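Local coordinates for protein alpha-amylase (Eisenia fetida, PDB 6M4K) that probably hydrolyses internal alpha-1,4-glucosidic linkages in starch-like polysaccharides, as a calcium-binding, cold-active alpha-amylase of glycosyl hydrolase family 13, at residues Y10-G15 with N41-Q46; G95-V100 with Q223-G228; N230-Q235 with Y337-L342. All blocks are in the same frame, centred on the assembly; numbering follows the deposited sequence. Where two conformers were deposited one is given.

How the contacts relate
All three contacts reach the eight-stranded parallel barrel of the catalytic domain. They follow one another in series, each closing before the next opens. Contact 1 pins the N-terminal loop by a covalent bond to the segment that runs into the second strand, 44-47; contact 2 packs a loop that leads to strand 232-235 against the start of the neighbouring third strand, 97-102; contact 3 crosses the barrel interior between that fifth strand and the eighth, 339-344. The centres of contacts 1 and 2 lie about 9 Å apart, those of 1 and 3 about 11 Å, and those of 2 and 3 about 14 Å, all away from the calcium site.

Contact 1 of 3, residues Y10-G15 with N41-Q46; sequences YYCQPG and NYCGVQ
A disulfide between C12 and C43 joins the loop that precedes the first barrel strand to the segment that leads through strand 44-47, in a contact at the protein surface. The two SG atoms are 2.0 Å apart, and chi3 of -95° gives the bridge a left-handed twist. Its halves are turned differently: SG of C12 lies beside its own backbone N (chi1 -65°), whereas SG of C43 is anti to its N (chi1 172°), which lets the sulfurs meet between CA atoms 5.6 Å apart. Y11 O rests 3.7 Å from C43 SG. In this TIM barrel the covalent tie fixes the N-terminal loop beside strand 44-47, just after helix 27-39 has ended in a Schellman motif with N41 as its C-prime residue. A water adds a polar bridge next to the sulfurs, accepting from Q13 N at 2.8 Å and donating to C43 O at 3.2 Å; the same C43 O also takes a backbone hydrogen bond from Y97 N. Further along the loop, G15 O sits 3.6 Å from N41 CB, a plain van der Waals touch, while N41 OD1 turns to a hydrogen bond with NE of R16.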
ATOM      1  N   TYR A  10       6.228 -12.274  -5.834  1.00 19.76           N
ATOM      2  CA  TYR A  10       5.366 -12.615  -4.718  1.00 19.09           C
ATOM      3  C   TYR A  10       4.606 -13.886  -5.051  1.00 19.11           C
ATOM      4  O   TYR A  10       4.616 -14.365  -6.189  1.00 24.19           O
ATOM      5  CB  TYR A  10       4.423 -11.460  -4.371  1.00 19.21           C
ATOM      6  CG  TYR A  10       3.573 -10.978  -5.518  1.00 17.34           C
ATOM      7  CD1 TYR A  10       4.049 -10.037  -6.419  1.00 17.69           C
ATOM      8  CD2 TYR A  10       2.290 -11.457  -5.693  1.00 18.48           C
ATOM      9  CE1 TYR A  10       3.274  -9.588  -7.458  1.00 18.35           C
ATOM     10  CE2 TYR A  10       1.500 -11.010  -6.728  1.00 20.16           C
ATOM     11  CZ  TYR A  10       2.001 -10.080  -7.613  1.00 18.31           C
ATOM     12  OH  TYR A  10       1.220  -9.635  -8.643  1.00 19.52           O
ATOM     13  N   TYR A  11       3.974 -14.451  -4.036  1.00 18.30           N
ATOM     14  CA  TYR A  11       3.321 -15.747  -4.138  1.00 18.34           C
ATOM     15  C   TYR A  11       1.885 -15.607  -3.664  1.00 18.01           C
ATOM     16  O   TYR A  11       1.640 -15.187  -2.530  1.00 17.43           O
ATOM     17  CB  TYR A  11       4.049 -16.776  -3.276  1.00 22.29           C
ATOM     18  CG  TYR A  11       3.426 -18.141  -3.348  1.00 20.53           C
ATOM     19  CD1 TYR A  11       3.613 -18.939  -4.469  1.00 24.34           C
ATOM     20  CD2 TYR A  11       2.647 -18.633  -2.311  1.00 21.67           C
ATOM     21  CE1 TYR A  11       3.041 -20.187  -4.560  1.00 24.28           C
ATOM     22  CE2 TYR A  11       2.069 -19.895  -2.396  1.00 23.58           C
ATOM     23  CZ  TYR A  11       2.281 -20.665  -3.525  1.00 28.67           C
ATOM     24  OH  TYR A  11       1.727 -21.920  -3.634  1.00 30.61           O
ATOM     25  N   CYS A  12       0.941 -15.978  -4.515  1.00 16.57           N
ATOM     26  CA  CYS A  12      -0.470 -15.896  -4.183  1.00 16.44           C
ATOM     27  C   CYS A  12      -1.162 -17.195  -4.556  1.00 15.69           C
ATOM     28  O   CYS A  12      -0.723 -17.914  -5.464  1.00 17.52           O
ATOM     29  CB  CYS A  12      -1.160 -14.763  -4.966  1.00 17.31           C
ATOM     30  SG  CYS A  12      -0.594 -13.107  -4.566  1.00 17.39           S
ATOM     31  N   GLN A  13      -2.260 -17.479  -3.868  1.00 16.32           N
ATOM     32  CA  GLN A  13      -3.136 -18.566  -4.270  0.50 15.98           C
ATOM     33  C   GLN A  13      -3.749 -18.243  -5.631  1.00 16.66           C
ATOM     34  O   GLN A  13      -3.852 -17.074  -6.013  1.00 16.69           O
ATOM     35  CB  GLN A  13      -4.256 -18.735  -3.245  0.50 18.12           C
ATOM     36  CG  GLN A  13      -3.799 -19.274  -1.911  0.50 18.86           C
ATOM     37  CD  GLN A  13      -3.382 -20.729  -1.986  0.50 16.53           C
ATOM     38  OE1 GLN A  13      -2.312 -21.102  -1.505  0.50 19.80           O
ATOM     39  NE2 GLN A  13      -4.223 -21.558  -2.588  0.50 15.97           N
ATOM     40  N   PRO A  14      -4.159 -19.264  -6.382  1.00 17.65           N
ATOM     41  CA  PRO A  14      -4.815 -19.007  -7.666  1.00 17.40           C
ATOM     42  C   PRO A  14      -6.005 -18.073  -7.491  1.00 14.71           C
ATOM     43  O   PRO A  14      -6.768 -18.183  -6.533  1.00 17.25           O
ATOM     44  CB  PRO A  14      -5.266 -20.404  -8.114  1.00 18.60           C
ATOM     45  CG  PRO A  14      -4.288 -21.333  -7.464  1.00 21.65           C
ATOM     46  CD  PRO A  14      -3.971 -20.707  -6.130  1.00 19.15           C
ATOM     47  N   GLY A  15      -6.141 -17.136  -8.417  1.00 15.86           N
ATOM     48  CA  GLY A  15      -7.266 -16.221  -8.412  1.00 15.60           C
ATOM     49  C   GLY A  15      -7.151 -15.065  -7.445  1.00 16.03           C
ATOM     50  O   GLY A  15      -8.131 -14.329  -7.271  1.00 16.09           O
ATOM     51  N   ASN A  41     -11.033 -12.978  -2.316  1.00 13.55           N
ATOM     52  CA  ASN A  41      -9.923 -13.240  -3.226  1.00 13.54           C
ATOM     53  C   ASN A  41      -8.904 -12.104  -3.274  1.00 14.00           C
ATOM     54  O   ASN A  41      -8.366 -11.762  -4.328  1.00 13.01           O
ATOM     55  CB  ASN A  41     -10.411 -13.703  -4.594  1.00 14.21           C
ATOM     56  CG  ASN A  41     -10.974 -15.094  -4.521  1.00 16.02           C
ATOM     57  OD1 ASN A  41     -10.271 -16.019  -4.128  1.00 16.88           O
ATOM     58  ND2 ASN A  41     -12.252 -15.243  -4.808  1.00 16.98           N
ATOM     59  N   TYR A  42      -8.614 -11.549  -2.101  1.00 13.39           N
ATOM     60  CA  TYR A  42      -7.406 -10.768  -1.904  1.00 13.38           C
ATOM     61  C   TYR A  42      -6.253 -11.717  -1.581  1.00 12.74           C
ATOM     62  O   TYR A  42      -6.455 -12.785  -1.000  1.00 14.31           O
ATOM     63  CB  TYR A  42      -7.598  -9.820  -0.723  1.00 12.42           C
ATOM     64  CG  TYR A  42      -8.483  -8.617  -0.983  1.00 12.51           C
ATOM     65  CD1 TYR A  42      -7.940  -7.434  -1.459  1.00 13.48           C
ATOM     66  CD2 TYR A  42      -9.848  -8.651  -0.721  1.00 14.33           C
ATOM     67  CE1 TYR A  42      -8.720  -6.298  -1.652  1.00 13.95           C
ATOM     68  CE2 TYR A  42     -10.646  -7.514  -0.919  1.00 14.46           C
ATOM     69  CZ  TYR A  42     -10.065  -6.354  -1.388  1.00 14.62           C
ATOM     70  OH  TYR A  42     -10.813  -5.207  -1.587  1.00 15.43           O
ATOM     71  N   CYS A  43      -5.036 -11.318  -1.954  1.00 13.17           N
ATOM     72  CA  CYS A  43      -3.884 -12.205  -1.779  1.00 13.68           C
ATOM     73  C   CYS A  43      -3.178 -12.071  -0.438  1.00 13.31           C
ATOM     74  O   CYS A  43      -2.562 -13.048   0.017  1.00 15.30           O
ATOM     75  CB  CYS A  43      -2.850 -11.938  -2.870  1.00 12.40           C
ATOM     76  SG  CYS A  43      -1.237 -12.813  -2.659  1.00 16.15           S
ATOM     77  N   GLY A  44      -3.196 -10.900   0.188  1.00 13.97           N
ATOM     78  CA  GLY A  44      -2.361 -10.730   1.362  1.00 14.02           C
ATOM     79  C   GLY A  44      -2.550  -9.370   1.998  1.00 13.03           C
ATOM     80  O   GLY A  44      -3.273  -8.506   1.487  1.00 13.27           O
ATOM     81  N   VAL A  45      -1.841  -9.186   3.108  1.00 11.93           N
ATOM     82  CA  VAL A  45      -2.021  -8.053   4.016  1.00 12.50           C
ATOM     83  C   VAL A  45      -0.659  -7.500   4.387  1.00 12.13           C
ATOM     84  O   VAL A  45       0.213  -8.252   4.831  1.00 13.37           O
ATOM     85  CB  VAL A  45      -2.737  -8.488   5.309  1.00 13.42           C
ATOM     86  CG1 VAL A  45      -2.773  -7.336   6.320  1.00 14.11           C
ATOM     87  CG2 VAL A  45      -4.123  -8.963   4.992  1.00 15.51           C
ATOM     88  N   GLN A  46      -0.484  -6.190   4.240  1.00 11.65           N
ATOM     89  CA  GLN A  46       0.656  -5.508   4.832  1.00 11.82           C
ATOM     90  C   GLN A  46       0.288  -5.097   6.251  1.00 12.78           C
ATOM     91  O   GLN A  46      -0.728  -4.423   6.461  1.00 12.44           O
ATOM     92  CB  GLN A  46       0.994  -4.260   4.028  1.00 11.67           C
ATOM     93  CG  GLN A  46       2.217  -3.525   4.511  1.00 12.73           C
ATOM     94  CD  GLN A  46       2.438  -2.262   3.741  1.00 11.97           C
ATOM     95  OE1 GLN A  46       2.534  -2.290   2.510  1.00 12.46           O
ATOM     96  NE2 GLN A  46       2.502  -1.129   4.439  1.00 13.67           N
TER
HETATM   97  O   HOH W   1      -3.029 -15.596  -1.879  1.00 15.50           O

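Contact 2 of 3, residues G95-V100 with Q223-G228; sequences GVYIYV and QWFPAG
The backbone O of Y97, whose ring packs against F225, accepts a probable hydrogen bond from V45 N, and V45 O in turn accepts one from Y99 N, which sets the third strand of the TIM barrel beside the second in the manner expected of neighbouring parallel strands. Strand 97-102 begins soon after helix 81-93 has closed in a Schellman motif at G95, so Y97 stands at the point where the chain turns from helix to barrel. Its ring is what reaches the loop 223-228, and the meeting is wholly apolar and buried. CE1 of F225 comes over one face of the tyrosine ring, displaced toward its rim on the CD1 side, at 3.7 Å from Y97 CD1. The two planes are inclined by 55°, an oblique pairing with the ring centres 4.9 Å apart. In F225 a chi1 of -59° places CG next to the residue's own backbone N, and this swings the CE1 and CZ corner of the phenyl ring onto the tyrosine, CZ of F225 also lying 3.7 Å from CD1 of Y97. N92 of helix 81-93 touches both rings, A195 and L220 pack on F225, and the neighbouring W224 anchors the loop to that helix by an NE1 hydrogen bond to N93. At its far end Y97 OH makes a weak hydrogen bond to OE1 of Q13. The opposite face of the Y97 ring, again near the rim, has C of G95 4.1 Å above the plane.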
ATOM      1  N   GLY A  95      -4.664 -19.022   2.924  1.00 15.65           N
ATOM      2  CA  GLY A  95      -4.129 -18.542   1.671  1.00 14.41           C
ATOM      3  C   GLY A  95      -4.116 -17.035   1.531  1.00 14.83           C
ATOM      4  O   GLY A  95      -4.220 -16.521   0.406  1.00 15.35           O
ATOM      5  N   VAL A  96      -4.004 -16.314   2.645  1.00 14.85           N
ATOM      6  CA  VAL A  96      -3.889 -14.857   2.660  1.00 14.48           C
ATOM      7  C   VAL A  96      -2.601 -14.553   3.413  1.00 13.80           C
ATOM      8  O   VAL A  96      -2.489 -14.858   4.606  1.00 14.97           O
ATOM      9  CB  VAL A  96      -5.100 -14.197   3.331  1.00 15.09           C
ATOM     10  CG1 VAL A  96      -4.914 -12.688   3.375  1.00 15.02           C
ATOM     11  CG2 VAL A  96      -6.378 -14.549   2.576  1.00 16.29           C
ATOM     12  N   TYR A  97      -1.618 -13.993   2.721  1.00 12.62           N
ATOM     13  CA  TYR A  97      -0.265 -13.925   3.260  1.00 13.83           C
ATOM     14  C   TYR A  97       0.024 -12.591   3.946  1.00 13.99           C
ATOM     15  O   TYR A  97      -0.742 -11.629   3.843  1.00 14.57           O
ATOM     16  CB  TYR A  97       0.747 -14.283   2.167  1.00 14.18           C
ATOM     17  CG  TYR A  97       0.430 -15.660   1.619  1.00 14.05           C
ATOM     18  CD1 TYR A  97       0.318 -16.754   2.475  1.00 15.22           C
ATOM     19  CD2 TYR A  97       0.155 -15.853   0.277  1.00 16.18           C
ATOM     20  CE1 TYR A  97      -0.014 -18.010   2.004  1.00 16.37           C
ATOM     21  CE2 TYR A  97      -0.170 -17.124  -0.211  1.00 17.18           C
ATOM     22  CZ  TYR A  97      -0.247 -18.183   0.667  1.00 16.60           C
ATOM     23  OH  TYR A  97      -0.581 -19.430   0.178  1.00 19.40           O
ATOM     24  N   ILE A  98       1.145 -12.547   4.667  1.00 13.83           N
ATOM     25  CA  ILE A  98       1.481 -11.448   5.569  1.00 13.21           C
ATOM     26  C   ILE A  98       2.791 -10.817   5.120  1.00 12.83           C
ATOM     27  O   ILE A  98       3.821 -11.503   5.027  1.00 13.88           O
ATOM     28  CB  ILE A  98       1.590 -11.930   7.026  1.00 14.86           C
ATOM     29  CG1 ILE A  98       0.271 -12.541   7.499  1.00 15.10           C
ATOM     30  CG2 ILE A  98       2.026 -10.783   7.949  1.00 14.40           C
ATOM     31  CD1 ILE A  98      -0.909 -11.564   7.550  1.00 15.28           C
ATOM     32  N   TYR A  99       2.766  -9.505   4.888  1.00 13.36           N
ATOM     33  CA  TYR A  99       3.958  -8.724   4.584  1.00 12.95           C
ATOM     34  C   TYR A  99       4.203  -7.762   5.734  1.00 13.62           C
ATOM     35  O   TYR A  99       3.319  -6.968   6.086  1.00 13.97           O
ATOM     36  CB  TYR A  99       3.788  -7.970   3.265  1.00 13.00           C
ATOM     37  CG  TYR A  99       3.274  -8.887   2.188  1.00 13.33           C
ATOM     38  CD1 TYR A  99       4.072  -9.896   1.668  1.00 14.85           C
ATOM     39  CD2 TYR A  99       1.955  -8.817   1.765  1.00 16.72           C
ATOM     40  CE1 TYR A  99       3.584 -10.772   0.707  1.00 15.25           C
ATOM     41  CE2 TYR A  99       1.455  -9.690   0.809  1.00 19.71           C
ATOM     42  CZ  TYR A  99       2.279 -10.663   0.288  1.00 18.38           C
ATOM     43  OH  TYR A  99       1.780 -11.530  -0.661  1.00 21.59           O
ATOM     44  N   VAL A 100       5.375  -7.837   6.322  1.00 12.88           N
ATOM     45  CA  VAL A 100       5.712  -7.038   7.487  1.00 12.72           C
ATOM     46  C   VAL A 100       6.300  -5.704   7.050  1.00 12.64           C
ATOM     47  O   VAL A 100       7.200  -5.652   6.214  1.00 12.90           O
ATOM     48  CB  VAL A 100       6.682  -7.810   8.392  1.00 13.93           C
ATOM     49  CG1 VAL A 100       7.418  -6.870   9.342  1.00 14.64           C
ATOM     50  CG2 VAL A 100       5.918  -8.879   9.167  1.00 15.68           C
ATOM     51  N   GLN A 223       6.099 -25.089   4.995  1.00 15.63           N
ATOM     52  CA  GLN A 223       4.772 -25.484   5.444  1.00 17.36           C
ATOM     53  C   GLN A 223       3.694 -24.905   4.535  1.00 16.78           C
ATOM     54  O   GLN A 223       2.649 -25.529   4.333  1.00 17.72           O
ATOM     55  CB  GLN A 223       4.548 -25.056   6.896  1.00 17.62           C
ATOM     56  CG  GLN A 223       3.235 -25.551   7.492  1.00 20.19           C
ATOM     57  CD  GLN A 223       3.056 -25.145   8.947  1.00 19.31           C
ATOM     58  OE1 GLN A 223       4.026 -24.962   9.675  1.00 21.65           O
ATOM     59  NE2 GLN A 223       1.808 -25.007   9.369  1.00 21.93           N
ATOM     60  N   TRP A 224       3.943 -23.729   3.954  1.00 15.58           N
ATOM     61  CA  TRP A 224       2.949 -23.069   3.110  1.00 16.17           C
ATOM     62  C   TRP A 224       3.479 -22.706   1.730  1.00 16.74           C
ATOM     63  O   TRP A 224       2.716 -22.678   0.755  1.00 19.93           O
ATOM     64  CB  TRP A 224       2.454 -21.775   3.765  1.00 16.80           C
ATOM     65  CG  TRP A 224       1.798 -21.951   5.089  1.00 16.52           C
ATOM     66  CD1 TRP A 224       0.516 -22.350   5.320  1.00 16.57           C
ATOM     67  CD2 TRP A 224       2.383 -21.702   6.372  1.00 15.59           C
ATOM     68  NE1 TRP A 224       0.271 -22.377   6.674  1.00 16.90           N
ATOM     69  CE2 TRP A 224       1.401 -21.983   7.340  1.00 16.30           C
ATOM     70  CE3 TRP A 224       3.646 -21.276   6.796  1.00 18.24           C
ATOM     71  CZ2 TRP A 224       1.644 -21.844   8.711  1.00 16.09           C
ATOM     72  CZ3 TRP A 224       3.881 -21.140   8.150  1.00 17.95           C
ATOM     73  CH2 TRP A 224       2.889 -21.420   9.086  1.00 19.41           C
ATOM     74  N   PHE A 225       4.758 -22.379   1.636  1.00 15.44           N
ATOM     75  CA  PHE A 225       5.308 -21.786   0.430  1.00 16.28           C
ATOM     76  C   PHE A 225       6.142 -22.793  -0.345  1.00 18.26           C
ATOM     77  O   PHE A 225       6.667 -23.750   0.232  1.00 18.54           O
ATOM     78  CB  PHE A 225       6.163 -20.566   0.792  1.00 16.62           C
ATOM     79  CG  PHE A 225       5.386 -19.515   1.529  1.00 15.27           C
ATOM     80  CD1 PHE A 225       4.451 -18.748   0.858  1.00 17.15           C
ATOM     81  CD2 PHE A 225       5.545 -19.327   2.889  1.00 15.92           C
ATOM     82  CE1 PHE A 225       3.692 -17.791   1.538  1.00 17.98           C
ATOM     83  CE2 PHE A 225       4.789 -18.370   3.571  1.00 15.92           C
ATOM     84  CZ  PHE A 225       3.866 -17.607   2.886  1.00 17.42           C
ATOM     85  N   PRO A 226       6.278 -22.614  -1.657  1.00 17.38           N
ATOM     86  CA  PRO A 226       7.072 -23.564  -2.442  1.00 19.50           C
ATOM     87  C   PRO A 226       8.520 -23.556  -1.986  1.00 19.42           C
ATOM     88  O   PRO A 226       9.058 -22.535  -1.548  1.00 18.15           O
ATOM     89  CB  PRO A 226       6.953 -23.029  -3.874  1.00 19.77           C
ATOM     90  CG  PRO A 226       5.698 -22.191  -3.873  1.00 21.02           C
ATOM     91  CD  PRO A 226       5.635 -21.587  -2.501  1.00 16.91           C
ATOM     92  N   ALA A 227       9.158 -24.721  -2.089  1.00 19.79           N
ATOM     93  CA  ALA A 227      10.573 -24.803  -1.766  1.00 20.21           C
ATOM     94  C   ALA A 227      11.378 -23.915  -2.707  1.00 18.05           C
ATOM     95  O   ALA A 227      11.025 -23.722  -3.871  1.00 21.13           O
ATOM     96  CB  ALA A 227      11.060 -26.252  -1.864  1.00 24.27           C
ATOM     97  N   GLY A 228      12.450 -23.340  -2.175  1.00 19.56           N
ATOM     98  CA  GLY A 228      13.350 -22.532  -2.975  1.00 21.15           C
ATOM     99  C   GLY A 228      12.821 -21.170  -3.375  1.00 21.30           C
ATOM    100  O   GLY A 228      13.221 -20.640  -4.417  1.00 23.14           O
TER

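Contact 3 of 3, residues N230-Q235 with Y337-L342; sequences NAYIYQ and YGHVRL
Strands 232-235 and 339-344 are the fifth and eighth of the parallel barrel and face each other across its interior, with CA of Y234 and CA of H339, the closest such pair, 9.9 Å apart, so side chains alone make the contact. Y232 and H339 reach toward each other from these facing strands, and a hydrogen bond of 2.7 Å joins Y232 OH to H339 ND1, nearly straight at 161°. The hydroxyl arrives at the edge of the imidazole, near its plane. Both residues hold CG anti to the backbone N, extending the rings toward each other inside this TIM barrel. With a phenylalanine in place of Y232, ND1 of H339 would probably lose its mate and the imidazole one of the bonds that fix its rotation. One layer along, NH1 of R341 stands at the edge of the Y234 ring, 3.8 Å from CE2, brought there by a bend at chi3 (66°). The polar ends meet on Q46, whose OE1 is hydrogen-bonded to both Y234 OH and R341 NH1. H339 NE2 bonds the backbone O of D17, which can only accept, so NE2 must carry a hydrogen, and both nitrogens of this buried ring have partners.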
ATOM      1  N   ASN A 230      12.323 -17.114  -2.502  1.00 18.34           N
ATOM      2  CA  ASN A 230      12.736 -15.975  -1.701  1.00 17.61           C
ATOM      3  C   ASN A 230      11.512 -15.235  -1.175  1.00 17.05           C
ATOM      4  O   ASN A 230      10.439 -15.251  -1.789  1.00 16.99           O
ATOM      5  CB  ASN A 230      13.533 -14.993  -2.557  1.00 18.86           C
ATOM      6  CG  ASN A 230      14.853 -15.567  -3.052  1.00 21.59           C
ATOM      7  OD1 ASN A 230      15.441 -16.446  -2.421  1.00 22.14           O
ATOM      8  ND2 ASN A 230      15.338 -15.036  -4.158  1.00 22.75           N
ATOM      9  N   ALA A 231      11.689 -14.571  -0.031  1.00 15.87           N
ATOM     10  CA  ALA A 231      10.666 -13.661   0.473  1.00 16.39           C
ATOM     11  C   ALA A 231      10.364 -12.585  -0.563  1.00 14.93           C
ATOM     12  O   ALA A 231      11.208 -12.229  -1.391  1.00 15.86           O
ATOM     13  CB  ALA A 231      11.178 -13.000   1.751  1.00 18.32           C
ATOM     14  N   TYR A 232       9.138 -12.065  -0.519  1.00 14.29           N
ATOM     15  CA  TYR A 232       8.779 -10.919  -1.345  1.00 13.49           C
ATOM     16  C   TYR A 232       9.243  -9.630  -0.673  1.00 14.41           C
ATOM     17  O   TYR A 232       8.914  -9.378   0.487  1.00 16.25           O
ATOM     18  CB  TYR A 232       7.262 -10.879  -1.503  1.00 14.07           C
ATOM     19  CG  TYR A 232       6.701  -9.745  -2.343  1.00 13.31           C
ATOM     20  CD1 TYR A 232       7.339  -9.305  -3.496  1.00 15.35           C
ATOM     21  CD2 TYR A 232       5.480  -9.148  -1.997  1.00 13.88           C
ATOM     22  CE1 TYR A 232       6.792  -8.298  -4.280  1.00 14.80           C
ATOM     23  CE2 TYR A 232       4.929  -8.138  -2.771  1.00 14.51           C
ATOM     24  CZ  TYR A 232       5.584  -7.718  -3.909  1.00 14.01           C
ATOM     25  OH  TYR A 232       5.059  -6.721  -4.712  1.00 14.45           O
ATOM     26  N   ILE A 233       9.985  -8.798  -1.391  1.00 14.42           N
ATOM     27  CA  ILE A 233      10.471  -7.531  -0.854  1.00 14.49           C
ATOM     28  C   ILE A 233       9.971  -6.423  -1.763  1.00 13.14           C
ATOM     29  O   ILE A 233      10.252  -6.423  -2.973  1.00 13.88           O
ATOM     30  CB  ILE A 233      12.003  -7.488  -0.760  1.00 15.09           C
ATOM     31  CG1 ILE A 233      12.545  -8.622   0.115  1.00 17.39           C
ATOM     32  CG2 ILE A 233      12.465  -6.107  -0.278  1.00 19.37           C
ATOM     33  CD1 ILE A 233      12.249  -8.450   1.575  1.00 18.54           C
ATOM     34  N   TYR A 234       9.208  -5.493  -1.198  1.00 13.85           N
ATOM     35  CA  TYR A 234       8.936  -4.242  -1.880  1.00 13.39           C
ATOM     36  C   TYR A 234       9.440  -3.087  -1.030  1.00 12.61           C
ATOM     37  O   TYR A 234       9.270  -3.076   0.194  1.00 13.40           O
ATOM     38  CB  TYR A 234       7.477  -4.074  -2.335  1.00 14.23           C
ATOM     39  CG  TYR A 234       6.391  -4.220  -1.293  1.00 12.13           C
ATOM     40  CD1 TYR A 234       5.967  -5.473  -0.883  1.00 13.59           C
ATOM     41  CD2 TYR A 234       5.765  -3.102  -0.751  1.00 13.26           C
ATOM     42  CE1 TYR A 234       4.950  -5.627   0.048  1.00 14.85           C
ATOM     43  CE2 TYR A 234       4.726  -3.238   0.160  1.00 12.60           C
ATOM     44  CZ  TYR A 234       4.335  -4.503   0.563  1.00 13.03           C
ATOM     45  OH  TYR A 234       3.315  -4.673   1.481  1.00 14.32           O
ATOM     46  N   GLN A 235      10.095  -2.136  -1.675  1.00 12.18           N
ATOM     47  CA  GLN A 235      10.925  -1.146  -1.007  1.00 12.52           C
ATOM     48  C   GLN A 235      10.242   0.205  -1.107  1.00 12.83           C
ATOM     49  O   GLN A 235       9.879   0.639  -2.205  1.00 14.13           O
ATOM     50  CB  GLN A 235      12.297  -1.088  -1.684  1.00 13.69           C
ATOM     51  CG  GLN A 235      13.078  -2.374  -1.567  1.00 15.18           C
ATOM     52  CD  GLN A 235      14.159  -2.467  -2.619  1.00 14.97           C
ATOM     53  OE1 GLN A 235      15.326  -2.135  -2.369  1.00 17.08           O
ATOM     54  NE2 GLN A 235      13.772  -2.872  -3.821  1.00 14.82           N
ATOM     55  N   TYR A 337      -1.021  -2.745 -14.598  1.00 14.65           N
ATOM     56  CA  TYR A 337       0.187  -2.011 -14.271  1.00 14.42           C
ATOM     57  C   TYR A 337       0.466  -2.122 -12.779  1.00 13.06           C
ATOM     58  O   TYR A 337      -0.254  -1.550 -11.945  1.00 15.42           O
ATOM     59  CB  TYR A 337       0.098  -0.529 -14.666  1.00 14.67           C
ATOM     60  CG  TYR A 337       1.327   0.259 -14.249  1.00 13.43           C
ATOM     61  CD1 TYR A 337       2.531   0.123 -14.940  1.00 14.08           C
ATOM     62  CD2 TYR A 337       1.295   1.109 -13.147  1.00 14.09           C
ATOM     63  CE1 TYR A 337       3.661   0.828 -14.558  1.00 13.73           C
ATOM     64  CE2 TYR A 337       2.414   1.809 -12.757  1.00 15.64           C
ATOM     65  CZ  TYR A 337       3.601   1.662 -13.450  1.00 13.09           C
ATOM     66  OH  TYR A 337       4.693   2.381 -13.032  1.00 15.28           O
ATOM     67  N   GLY A 338       1.515  -2.861 -12.426  1.00 13.65           N
ATOM     68  CA  GLY A 338       1.993  -2.909 -11.063  1.00 13.97           C
ATOM     69  C   GLY A 338       1.257  -3.910 -10.197  1.00 13.45           C
ATOM     70  O   GLY A 338       0.185  -4.417 -10.526  1.00 13.93           O
ATOM     71  N   HIS A 339       1.865  -4.195  -9.051  1.00 12.30           N
ATOM     72  CA  HIS A 339       1.218  -4.973  -8.005  1.00 13.40           C
ATOM     73  C   HIS A 339       0.393  -4.019  -7.149  1.00 12.12           C
ATOM     74  O   HIS A 339       0.955  -3.127  -6.506  1.00 13.17           O
ATOM     75  CB  HIS A 339       2.270  -5.673  -7.149  1.00 12.69           C
ATOM     76  CG  HIS A 339       1.691  -6.660  -6.192  1.00 13.24           C
ATOM     77  ND1 HIS A 339       2.364  -7.117  -5.080  1.00 13.13           N
ATOM     78  CD2 HIS A 339       0.494  -7.287  -6.197  1.00 13.67           C
ATOM     79  CE1 HIS A 339       1.603  -7.989  -4.443  1.00 14.92           C
ATOM     80  NE2 HIS A 339       0.463  -8.113  -5.102  1.00 14.39           N
ATOM     81  N   VAL A 340      -0.921  -4.215  -7.130  1.00 12.33           N
ATOM     82  CA  VAL A 340      -1.843  -3.249  -6.518  1.00 11.66           C
ATOM     83  C   VAL A 340      -2.002  -3.506  -5.026  1.00 11.41           C
ATOM     84  O   VAL A 340      -2.327  -4.624  -4.603  1.00 12.03           O
ATOM     85  CB  VAL A 340      -3.214  -3.288  -7.203  1.00 11.97           C
ATOM     86  CG1 VAL A 340      -4.191  -2.351  -6.477  1.00 13.67           C
ATOM     87  CG2 VAL A 340      -3.085  -2.915  -8.681  1.00 13.89           C
ATOM     88  N   ARG A 341      -1.805  -2.448  -4.233  1.00 12.17           N
ATOM     89  CA  ARG A 341      -2.093  -2.446  -2.807  1.00 12.02           C
ATOM     90  C   ARG A 341      -3.189  -1.418  -2.542  1.00 11.67           C
ATOM     91  O   ARG A 341      -3.106  -0.277  -3.016  1.00 13.40           O
ATOM     92  CB  ARG A 341      -0.833  -2.077  -2.016  1.00 12.34           C
ATOM     93  CG  ARG A 341      -1.038  -2.054  -0.503  1.00 13.30           C
ATOM     94  CD  ARG A 341       0.193  -1.539   0.235  1.00 13.64           C
ATOM     95  NE  ARG A 341       0.446  -0.132  -0.070  1.00 14.73           N
ATOM     96  CZ  ARG A 341       1.599   0.503   0.152  1.00 13.92           C
ATOM     97  NH1 ARG A 341       2.623  -0.133   0.694  1.00 13.89           N
ATOM     98  NH2 ARG A 341       1.732   1.789  -0.169  1.00 15.33           N
ATOM     99  N   LEU A 342      -4.219  -1.821  -1.808  1.00 11.96           N
ATOM    100  CA  LEU A 342      -5.257  -0.901  -1.347  1.00 12.32           C
ATOM    101  C   LEU A 342      -4.989  -0.493   0.096  1.00 11.80           C
ATOM    102  O   LEU A 342      -4.750  -1.345   0.957  1.00 13.10           O
ATOM    103  CB  LEU A 342      -6.637  -1.560  -1.404  1.00 14.28           C
ATOM    104  CG  LEU A 342      -7.096  -2.186  -2.719  1.00 14.73           C
ATOM    105  CD1 LEU A 342      -8.571  -2.555  -2.648  1.00 16.24           C
ATOM    106  CD2 LEU A 342      -6.852  -1.253  -3.884  1.00 15.52           C
TER